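Local coordinates for protein Polyphosphate:AMP phosphotransferase (Pseudomonas aeruginosa PAO1, PDB 3CZP) that transfers phosphate from inorganic polyphosphate to AMP to form ADP, converts GMP to GDP less efficiently, and uses magnesium as cofactor, at residues A[61-64]-A[65-68]; A[183-186]-A[187-190]; A[222-225]-A[226-230]; A[366-369]-A[370-373]; A[386-389]-A[390-393]. One frame throughout, in Å; residues are numbered along the deposited sequence.

Interaction 1. Residues A[61-64]-A[65-68]; sequences KLLN and EWMD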
# COMPACT_ATOMS: atom_id res chain seq x y z
N LYS A 61 25.27 7.28 2.07
CA LYS A 61 25.53 6.60 3.34
C LYS A 61 25.89 7.60 4.45
O LYS A 61 25.43 7.47 5.63
CB LYS A 61 26.64 5.56 3.21
CG LYS A 61 26.94 4.99 4.58
CD LYS A 61 27.83 3.80 4.56
CE LYS A 61 28.00 3.32 6.10
NZ LYS A 61 28.82 2.13 5.98
N LEU A 62 26.74 8.56 4.08
CA LEU A 62 27.24 9.54 5.01
C LEU A 62 26.08 10.42 5.46
O LEU A 62 25.98 10.67 6.63
CB LEU A 62 28.39 10.35 4.41
CG LEU A 62 29.33 11.10 5.34
CD1 LEU A 62 29.82 10.30 6.52
CD2 LEU A 62 30.44 11.57 4.52
N LEU A 63 25.19 10.81 4.56
CA LEU A 63 23.97 11.56 4.93
C LEU A 63 23.11 10.86 5.97
O LEU A 63 22.48 11.53 6.77
CB LEU A 63 23.09 11.83 3.69
CG LEU A 63 23.64 12.79 2.62
CD1 LEU A 63 22.65 12.86 1.48
CD2 LEU A 63 24.09 14.19 3.15
N ASN A 64 23.10 9.54 5.94
CA ASN A 64 22.36 8.69 6.90
C ASN A 64 23.09 8.46 8.19
O ASN A 64 22.57 7.81 9.09
CB ASN A 64 22.01 7.39 6.22
CG ASN A 64 20.79 7.53 5.32
OD1 ASN A 64 19.67 7.39 5.82
ND2 ASN A 64 20.99 7.82 3.98
N GLU A 65 24.31 9.00 8.28
CA GLU A 65 25.06 9.07 9.53
C GLU A 65 24.93 10.43 10.12
O GLU A 65 24.70 10.57 11.30
CB GLU A 65 26.54 8.75 9.31
CG GLU A 65 27.30 8.73 10.64
CD GLU A 65 28.75 8.29 10.45
OE1 GLU A 65 29.00 7.69 9.38
OE2 GLU A 65 29.57 8.56 11.38
N TRP A 66 24.96 11.44 9.27
CA TRP A 66 24.76 12.83 9.68
C TRP A 66 23.35 13.11 10.12
O TRP A 66 23.13 13.82 11.11
CB TRP A 66 25.09 13.78 8.52
CG TRP A 66 26.59 13.83 8.20
CD1 TRP A 66 27.59 13.26 8.89
CD2 TRP A 66 27.19 14.50 7.09
NE1 TRP A 66 28.80 13.53 8.31
CE2 TRP A 66 28.59 14.29 7.18
CE3 TRP A 66 26.69 15.26 6.02
CZ2 TRP A 66 29.50 14.83 6.26
CZ3 TRP A 66 27.60 15.79 5.10
CH2 TRP A 66 28.99 15.56 5.22
N MSE A 67 22.39 12.58 9.34
CA MSE A 67 20.99 12.79 9.58
C MSE A 67 20.42 11.58 10.27
O MSE A 67 21.13 10.63 10.60
CB MSE A 67 20.25 13.12 8.26
CG MSE A 67 20.89 14.31 7.55
SE MSE A 67 20.01 14.64 5.86
CE MSE A 67 18.59 15.60 6.59
N ASP A 68 19.14 11.63 10.59
CA ASP A 68 18.48 10.51 11.27
C ASP A 68 17.90 9.57 10.20
O ASP A 68 16.95 9.90 9.52
CB ASP A 68 17.37 11.07 12.20
CG ASP A 68 16.84 10.05 13.21
OD1 ASP A 68 16.88 8.84 12.99
OD2 ASP A 68 16.24 10.46 14.24

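Interaction 2. Residues A[183-186]-A[187-190]; sequences WKQS and EVYD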
# COMPACT_ATOMS: atom_id res chain seq x y z
N TRP A 183 31.87 0.71 -17.57
CA TRP A 183 32.54 1.98 -17.55
C TRP A 183 34.01 1.92 -17.98
O TRP A 183 34.63 2.94 -18.15
CB TRP A 183 32.35 2.62 -16.19
CG TRP A 183 30.94 3.06 -15.93
CD1 TRP A 183 29.94 2.32 -15.44
CD2 TRP A 183 30.40 4.35 -16.18
NE1 TRP A 183 28.81 3.05 -15.36
CE2 TRP A 183 29.07 4.31 -15.81
CE3 TRP A 183 30.92 5.52 -16.69
CZ2 TRP A 183 28.25 5.39 -15.93
CZ3 TRP A 183 30.11 6.59 -16.80
CH2 TRP A 183 28.79 6.52 -16.42
N LYS A 184 34.55 0.72 -18.17
CA LYS A 184 35.91 0.54 -18.70
C LYS A 184 36.03 0.96 -20.17
O LYS A 184 37.08 1.41 -20.62
CB LYS A 184 36.39 -0.91 -18.58
CG LYS A 184 36.60 -1.40 -17.18
CD LYS A 184 37.04 -2.86 -17.13
CE LYS A 184 37.26 -3.27 -15.67
NZ LYS A 184 37.67 -4.68 -15.52
N GLN A 185 34.94 0.80 -20.90
CA GLN A 185 34.86 1.24 -22.26
C GLN A 185 34.74 2.76 -22.32
O GLN A 185 33.89 3.36 -21.70
CB GLN A 185 33.68 0.58 -22.96
CG GLN A 185 34.02 -0.75 -23.56
CD GLN A 185 33.07 -1.86 -23.18
OE1 GLN A 185 33.47 -2.87 -22.61
NE2 GLN A 185 31.80 -1.70 -23.53
N SER A 186 35.65 3.35 -23.07
CA SER A 186 35.78 4.80 -23.25
C SER A 186 34.49 5.41 -23.79
O SER A 186 34.07 6.46 -23.36
CB SER A 186 36.94 5.11 -24.23
OG SER A 186 37.13 6.51 -24.38
N GLU A 187 33.91 4.74 -24.79
CA GLU A 187 32.65 5.15 -25.41
C GLU A 187 31.50 5.28 -24.41
O GLU A 187 30.68 6.20 -24.54
CB GLU A 187 32.25 4.17 -26.56
CG GLU A 187 32.49 2.67 -26.24
CD GLU A 187 31.67 1.71 -27.11
OE1 GLU A 187 30.63 1.21 -26.62
OE2 GLU A 187 32.09 1.43 -28.26
N VAL A 188 31.45 4.39 -23.40
CA VAL A 188 30.40 4.45 -22.38
C VAL A 188 30.41 5.85 -21.76
O VAL A 188 29.43 6.57 -21.94
CB VAL A 188 30.53 3.34 -21.30
CG1 VAL A 188 29.61 3.58 -20.14
CG2 VAL A 188 30.25 1.97 -21.92
N TYR A 189 31.50 6.25 -21.12
CA TYR A 189 31.60 7.62 -20.51
C TYR A 189 31.20 8.76 -21.50
O TYR A 189 30.37 9.63 -21.23
CB TYR A 189 33.04 7.85 -19.97
CG TYR A 189 33.21 9.21 -19.32
CD1 TYR A 189 32.97 9.38 -17.96
CD2 TYR A 189 33.52 10.34 -20.06
CE1 TYR A 189 33.07 10.66 -17.35
CE2 TYR A 189 33.63 11.59 -19.46
CZ TYR A 189 33.40 11.73 -18.11
OH TYR A 189 33.49 12.97 -17.53
N ASP A 190 31.82 8.74 -22.68
CA ASP A 190 31.58 9.79 -23.66
C ASP A 190 30.09 9.92 -23.99
O ASP A 190 29.58 11.03 -24.09
CB ASP A 190 32.39 9.53 -24.94
CG ASP A 190 33.89 9.69 -24.72
OD1 ASP A 190 34.34 10.01 -23.58
OD2 ASP A 190 34.64 9.44 -25.67

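Interaction 3. Residues A[222-225]-A[226-230]; sequences ALTV and GRILL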
# COMPACT_ATOMS: atom_id res chain seq x y z
N ALA A 222 30.82 15.47 -0.16
CA ALA A 222 29.85 15.27 0.91
C ALA A 222 29.40 16.54 1.54
O ALA A 222 28.22 16.73 1.76
CB ALA A 222 30.38 14.36 2.01
N LEU A 223 30.36 17.39 1.89
CA LEU A 223 30.05 18.68 2.45
C LEU A 223 29.22 19.56 1.53
O LEU A 223 28.36 20.28 1.99
CB LEU A 223 31.34 19.42 2.85
CG LEU A 223 31.21 20.51 3.93
CD1 LEU A 223 30.57 20.01 5.18
CD2 LEU A 223 32.58 21.12 4.26
N THR A 224 29.56 19.54 0.23
CA THR A 224 28.84 20.35 -0.77
C THR A 224 27.34 19.98 -0.89
O THR A 224 26.43 20.85 -0.76
CB THR A 224 29.57 20.38 -2.11
OG1 THR A 224 30.84 20.99 -1.91
CG2 THR A 224 28.78 21.16 -3.19
N VAL A 225 27.09 18.69 -1.04
CA VAL A 225 25.72 18.12 -1.05
C VAL A 225 24.96 18.43 0.25
O VAL A 225 23.79 18.87 0.22
CB VAL A 225 25.76 16.58 -1.26
CG1 VAL A 225 24.34 15.90 -0.97
CG2 VAL A 225 26.25 16.20 -2.66
N GLY A 226 25.62 18.22 1.40
CA GLY A 226 24.99 18.49 2.70
C GLY A 226 24.62 19.95 2.90
O GLY A 226 23.56 20.26 3.45
N ARG A 227 25.51 20.84 2.47
CA ARG A 227 25.26 22.29 2.50
C ARG A 227 24.09 22.67 1.61
O ARG A 227 23.26 23.50 1.97
CB ARG A 227 26.50 23.06 2.02
CG ARG A 227 27.63 23.07 3.05
CD ARG A 227 28.88 23.68 2.45
NE ARG A 227 29.74 24.12 3.52
CZ ARG A 227 31.03 24.36 3.38
NH1 ARG A 227 31.61 24.21 2.21
NH2 ARG A 227 31.71 24.76 4.43
N ILE A 228 24.06 22.08 0.41
CA ILE A 228 22.95 22.36 -0.53
C ILE A 228 21.60 21.90 0.08
O ILE A 228 20.59 22.62 0.03
CB ILE A 228 23.21 21.73 -1.92
CG1 ILE A 228 24.37 22.47 -2.65
CG2 ILE A 228 21.94 21.74 -2.83
CD1 ILE A 228 25.01 21.62 -3.81
N LEU A 229 21.58 20.68 0.63
CA LEU A 229 20.41 20.17 1.30
C LEU A 229 19.94 21.09 2.47
O LEU A 229 18.75 21.39 2.59
CB LEU A 229 20.69 18.79 1.86
CG LEU A 229 20.72 17.60 0.91
CD1 LEU A 229 20.99 16.38 1.81
CD2 LEU A 229 19.40 17.43 0.06
N LEU A 230 20.88 21.49 3.35
CA LEU A 230 20.53 22.35 4.47
C LEU A 230 19.92 23.64 4.01
O LEU A 230 18.90 24.07 4.51
CB LEU A 230 21.75 22.64 5.40
CG LEU A 230 21.41 23.47 6.61
CD1 LEU A 230 20.55 22.67 7.63
CD2 LEU A 230 22.73 24.05 7.22
O HOH W 1 30.89 23.20 -0.33

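Interaction 4. Residues A[366-369]-A[370-373]; sequences SWYG and RVLV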
# COMPACT_ATOMS: atom_id res chain seq x y z
N SER A 366 -13.65 10.08 -9.73
CA SER A 366 -12.32 9.85 -10.23
C SER A 366 -11.46 11.05 -9.95
O SER A 366 -11.84 11.91 -9.17
CB SER A 366 -12.39 9.60 -11.77
OG SER A 366 -12.55 10.86 -12.45
N TRP A 367 -10.32 11.12 -10.64
CA TRP A 367 -9.42 12.27 -10.55
C TRP A 367 -9.99 13.57 -11.10
O TRP A 367 -9.42 14.61 -10.89
CB TRP A 367 -8.12 11.97 -11.29
CG TRP A 367 -8.26 11.28 -12.62
CD1 TRP A 367 -8.30 11.87 -13.87
CD2 TRP A 367 -8.33 9.85 -12.85
NE1 TRP A 367 -8.41 10.90 -14.84
CE2 TRP A 367 -8.44 9.66 -14.26
CE3 TRP A 367 -8.38 8.74 -12.01
CZ2 TRP A 367 -8.55 8.44 -14.83
CZ3 TRP A 367 -8.48 7.48 -12.58
CH2 TRP A 367 -8.56 7.33 -13.99
N TYR A 368 -11.07 13.48 -11.86
CA TYR A 368 -11.82 14.65 -12.32
C TYR A 368 -12.49 15.47 -11.23
O TYR A 368 -12.87 16.64 -11.46
CB TYR A 368 -12.78 14.26 -13.45
CG TYR A 368 -12.02 13.93 -14.71
CD1 TYR A 368 -11.53 14.94 -15.51
CD2 TYR A 368 -11.72 12.61 -15.06
CE1 TYR A 368 -10.79 14.67 -16.67
CE2 TYR A 368 -10.97 12.33 -16.23
CZ TYR A 368 -10.52 13.38 -17.03
OH TYR A 368 -9.78 13.17 -18.18
N GLY A 369 -12.59 14.89 -10.04
CA GLY A 369 -13.11 15.62 -8.87
C GLY A 369 -12.44 16.97 -8.66
O GLY A 369 -13.10 17.93 -8.31
N ARG A 370 -11.13 17.03 -8.88
CA ARG A 370 -10.37 18.26 -8.75
C ARG A 370 -10.93 19.42 -9.59
O ARG A 370 -11.01 20.57 -9.10
CB ARG A 370 -8.87 18.06 -9.07
CG ARG A 370 -8.13 19.39 -9.00
CD ARG A 370 -6.72 19.29 -8.52
NE ARG A 370 -6.66 19.08 -7.07
CZ ARG A 370 -5.52 19.00 -6.40
NH1 ARG A 370 -4.35 19.11 -7.04
NH2 ARG A 370 -5.55 18.77 -5.10
N VAL A 371 -11.34 19.11 -10.83
CA VAL A 371 -11.87 20.13 -11.75
C VAL A 371 -13.41 20.18 -11.78
O VAL A 371 -14.00 20.92 -12.55
CB VAL A 371 -11.35 19.94 -13.18
CG1 VAL A 371 -9.81 19.97 -13.15
CG2 VAL A 371 -11.94 18.65 -13.79
N LEU A 372 -14.03 19.40 -10.89
CA LEU A 372 -15.47 19.43 -10.70
C LEU A 372 -15.74 19.88 -9.28
O LEU A 372 -15.64 21.07 -8.99
CB LEU A 372 -16.09 18.07 -11.04
CG LEU A 372 -16.01 17.62 -12.52
CD1 LEU A 372 -16.50 16.16 -12.58
CD2 LEU A 372 -16.79 18.55 -13.53
N VAL A 373 -16.06 18.98 -8.36
CA VAL A 373 -16.38 19.40 -6.97
C VAL A 373 -15.35 20.27 -6.21
O VAL A 373 -15.73 21.16 -5.46
CB VAL A 373 -16.80 18.18 -6.08
CG1 VAL A 373 -15.66 17.12 -5.99
CG2 VAL A 373 -17.28 18.65 -4.71

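Interaction 5. Residues A[386-389]-A[390-393]; sequences LRAY and GEIN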
# COMPACT_ATOMS: atom_id res chain seq x y z
N LEU A 386 -6.49 24.65 -12.39
CA LEU A 386 -6.13 25.06 -13.75
C LEU A 386 -5.01 24.22 -14.33
O LEU A 386 -4.98 23.92 -15.54
CB LEU A 386 -5.69 26.54 -13.79
CG LEU A 386 -6.83 27.54 -13.78
CD1 LEU A 386 -6.33 28.94 -13.40
CD2 LEU A 386 -7.53 27.54 -15.13
N ARG A 387 -4.09 23.85 -13.45
CA ARG A 387 -2.98 22.97 -13.83
C ARG A 387 -3.39 21.51 -13.90
O ARG A 387 -2.70 20.71 -14.52
CB ARG A 387 -1.77 23.17 -12.93
CG ARG A 387 -1.94 22.82 -11.46
CD ARG A 387 -0.69 23.09 -10.64
NE ARG A 387 -1.00 22.89 -9.23
CZ ARG A 387 -0.92 21.74 -8.56
NH1 ARG A 387 -0.55 20.62 -9.14
NH2 ARG A 387 -1.27 21.70 -7.28
N ALA A 388 -4.51 21.15 -13.29
CA ALA A 388 -5.00 19.75 -13.25
C ALA A 388 -5.36 19.13 -14.62
O ALA A 388 -5.16 17.93 -14.81
CB ALA A 388 -6.18 19.59 -12.30
N TYR A 389 -5.88 19.95 -15.53
CA TYR A 389 -6.26 19.47 -16.85
C TYR A 389 -5.07 18.85 -17.57
O TYR A 389 -5.14 17.73 -18.08
CB TYR A 389 -6.84 20.61 -17.69
CG TYR A 389 -8.05 21.27 -17.07
CD1 TYR A 389 -9.26 20.60 -16.99
CD2 TYR A 389 -7.98 22.56 -16.56
CE1 TYR A 389 -10.37 21.20 -16.42
CE2 TYR A 389 -9.09 23.17 -16.00
CZ TYR A 389 -10.28 22.48 -15.93
OH TYR A 389 -11.38 23.08 -15.36
N GLY A 390 -3.96 19.59 -17.61
CA GLY A 390 -2.72 19.11 -18.27
C GLY A 390 -2.12 17.92 -17.59
O GLY A 390 -1.67 16.97 -18.21
N GLU A 391 -2.06 18.01 -16.27
CA GLU A 391 -1.72 16.86 -15.41
C GLU A 391 -2.56 15.59 -15.68
O GLU A 391 -2.03 14.48 -15.77
CB GLU A 391 -1.86 17.30 -13.94
CG GLU A 391 -0.76 18.21 -13.54
CD GLU A 391 -0.89 18.83 -12.18
OE1 GLU A 391 -1.93 18.68 -11.51
OE2 GLU A 391 0.13 19.46 -11.80
N ILE A 392 -3.87 15.77 -15.81
CA ILE A 392 -4.76 14.64 -16.06
C ILE A 392 -4.46 14.01 -17.42
O ILE A 392 -4.40 12.78 -17.54
CB ILE A 392 -6.24 15.08 -16.03
CG1 ILE A 392 -6.69 15.30 -14.59
CG2 ILE A 392 -7.11 14.04 -16.72
CD1 ILE A 392 -8.03 16.00 -14.47
N ASN A 393 -4.26 14.85 -18.42
CA ASN A 393 -3.95 14.42 -19.76
C ASN A 393 -2.65 13.69 -19.83
O ASN A 393 -2.55 12.63 -20.51
CB ASN A 393 -3.96 15.62 -20.73
CG ASN A 393 -5.34 16.13 -21.04
OD1 ASN A 393 -6.34 15.40 -20.93
ND2 ASN A 393 -5.41 17.39 -21.46
O HOH W 2 -3.74 22.56 -17.32

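Interaction 1. Residues A[61-64]-A[65-68]
Leu62 and Trp66, one helical turn apart, carry the apolar part of this contact. Leu62 CG sits over a face of the indole, 4.1 Å from the centroid of the five-membered ring of Trp66 and 29° off its normal, a CH-pi contact displaced toward the ring's rim. Leu62 CG lies anti to the backbone N (chi1 -160°), which swings the isobutyl group along the helix until CD2 comes to 3.8 Å from Trp66 CZ2. From Leu63 a methyl approaches the same indole obliquely, CD2 being 4.0 Å from Trp66 CE3.

All this closes helix 56-66, which follows strand 44-50 in the P-loop NTPase-like fold of the N-terminal PPK2 domain; helices 15-39 and 218-238 flank the tryptophan.

Backbone bonds do the rest. Leu62 O accepts from two amides, Trp66 N at 2.9 Å nearly along the C=O axis and Glu65 N from above the carbonyl plane. Met67, a selenomethionine and the first residue to leave helical geometry, still donates N to Leu63 O at 2.8 Å. Asn64 spends its amide one turn back, ND2 bonding to Val60 O. Glu65 makes a long, weak ion pair with Arg318 of the second subunit.

Interaction 2. Residues A[183-186]-A[187-190]
Ser186, Val188 and Trp183 bury the most surface where the chain enters helix 186-203, with Gln185 at the N-cap position and the tryptophan of the preceding loop folded back on the first turn. Helices 158-163 and 186-203, which bracket this loop, belong to the N-terminal PPK2 domain, and the region is probably equivalent to the lid that covers the nucleotide site in P-loop kinases.

Val188 presents CG1 to one face of the Trp183 indole, 4.3 Å from the centroid of the six-membered ring and only 17° off its normal, a CH-pi contact in which the two side chains cross at about a right angle. CG1 stands anti to the valine's backbone N (chi1 170°), which turns this methyl to the indole and leaves the other for the cap residue, CG2 lying 3.8 Å from Gln185 CB. The bond of Val188 N to Gln185 O is weak and bent.

Trp183 also extends its six-membered ring toward Tyr189, the residue after the valine, CZ3 coming to 4.2 Å from Tyr189 CD1 in an oblique approach. Its NE1 is held by Ser179 OG, and Phe192 meets the indole edge-to-face, so the ring has contacts before and after the helix start.

Ser186 serves the helix through both backbone and side chain. Its OG bonds to Lys158 NZ, the same ammonium that makes a salt bridge with Asp190 OD1, tying the first turn to helix 158-163. Asp190 N donates to Ser186 O at 3.3 Å.

Interaction 3. Residues A[222-225]-A[226-230]
Arg227 lays its guanidinium flat over Leu223, one turn earlier on helix 218-238, the long helix that follows the edge strand 210-214 in the P-loop-like fold of the N-terminal PPK2 domain. Leu223 CD2 lies below the centre of that plane, 3.7 Å from Arg227 CZ, and Leu223 CG supports the group from 3.9 Å off Arg227 NE. The arginine runs extended from CG to NE, its CG beside the backbone N (chi1 -74°), and this carries the flat end back over the leucine. Leu223 itself faces helix 15-39, while Arg227 NE bonds to a glycerol probably from the crystallisation liquor.

Thr224 and Ile228 repeat the spacing on the next flank. Here methyl meets methyl obliquely, Thr224 CG2 being 3.8 Å from Ile228 CD1. Val225 and Leu229 are more loosely paired, and both turn to the sheet, against Phe154 and Phe150 of strand 148-155.

The helix is regular: Gly226, Arg227, Ile228 and Leu229 each donate their amide to the carbonyl four residues back. Thr224 OG1 bonds to Tyr220 O and also accepts from a water at 2.7 Å; that water accepts from Arg227 NH1 at 2.8 Å, lying in the guanidinium plane at its edge.

Interaction 4. Residues A[366-369]-A[370-373]
The turn that leads out of strand 360-364 into helix 370-377 joins Tyr368 and Gly369 to Val371, Leu372 and Val373, in the C-terminal PPK2 domain. It starts with an ST turn: Ser366 OG accepts from Tyr368 N at 3.1 Å, nearly straight at 164°, and the same hydroxyl lies in the plane of the tyrosine ring, at its edge. Gly369 N adds a second bond to the serine, through Ser366 O.

Tyr368 and Val371 run side by side and point the same way. The valine meets the ring at its edge, CG2 lying 4.1 Å from Tyr368 CD1. Val371 chi1 of -57° sets CG1 anti to the carbonyl carbon and leaves CG2 in the crowded position between N and carbonyl carbon, which also brings it to 3.2 Å from Tyr368 O. Leu372 CD1 is 4.3 Å from Tyr368 CB.

The backbone winds irregularly here. Val371 N bonds to Tyr368 O, and Leu372 N to Gly369 O at 3.1 Å, each donor well above the carbonyl plane. Residues 370-373 form a wider pi-type turn. Val373 CG1 packs 3.5 Å from Gly369 O.

Glu396 OE2 takes bonds from both Tyr368 OH and Trp367 NE1, while Ser366 OG bonds to Glu306. Arg370 pairs with Glu374 and with Glu145 of the N-terminal half. A Ser-Trp-Tyr turn just beyond strand 360-364, the third strand in chain order of the parallel sheet, is consistent with the Walker B region of PPK2 kinases.

Interaction 5. Residues A[386-389]-A[390-393]
A salt bridge spanning one helical turn, Arg387 to Glu391, lies where helix 382-402 of the P-loop NTPase-like C-terminal PPK2 domain meets helix 125-144. Arg387 NH1 donates at 3.0 Å to Glu391 OE2, which accepts through its syn lone pair and lies at the guanidinium edge, almost in its plane. The two planes are 73° apart, and OE1 is farther, 3.4 Å from Arg387 NH1. Arg387 CG stands between its backbone N and carbonyl carbon (chi1 64°), and from there the extended chain carries the guanidinium along the helix to the glutamate. At its other nitrogen, NH2, the arginine meets Glu145 and Asp384; Glu145 comes from the N-terminal PPK2 region, making this a link between the two fused domains.

Ala388 and Ile392 face the body of the domain, where Ile392 CG1 comes within 3.1 Å of Ala388 O and the isoleucine packs on Trp367 and Tyr368. Tyr389 lies in a cation-pi contact with Arg459, whose carbonyl also receives Asn393 ND2.

Backbone bonds from Glu391, Ile392 and Asn393 span four residues each, but the preceding one is opened by water. Between Leu386 O and Gly390 N a water is inserted, donating to Leu386 O at 2.6 Å and accepting from Gly390 N at 3.0 Å.

The five contacts fall into two groups, one in each fused PPK2 domain. Interactions 1 and 3 touch, their centres about 12 Å apart: Ala222 packs against Leu62 and Trp66, and Leu63 meets Leu229, joining helices 56-66 and 218-238. Interaction 2 stands apart in that domain, about 18 Å from interaction 1 by nearest atoms. In the C-terminal domain, interactions 4 and 5 also touch, with centres about 11 Å apart, and Arg370 and Arg387 converge on Glu145. Interactions 1 and 4 lie on opposite sides of the chain's centre, about 41 Å between centres. Interactions 4 and 5 belong to the domain that probably carries the activity, and the Walker B-like turn of interaction 4 probably lies near its active site.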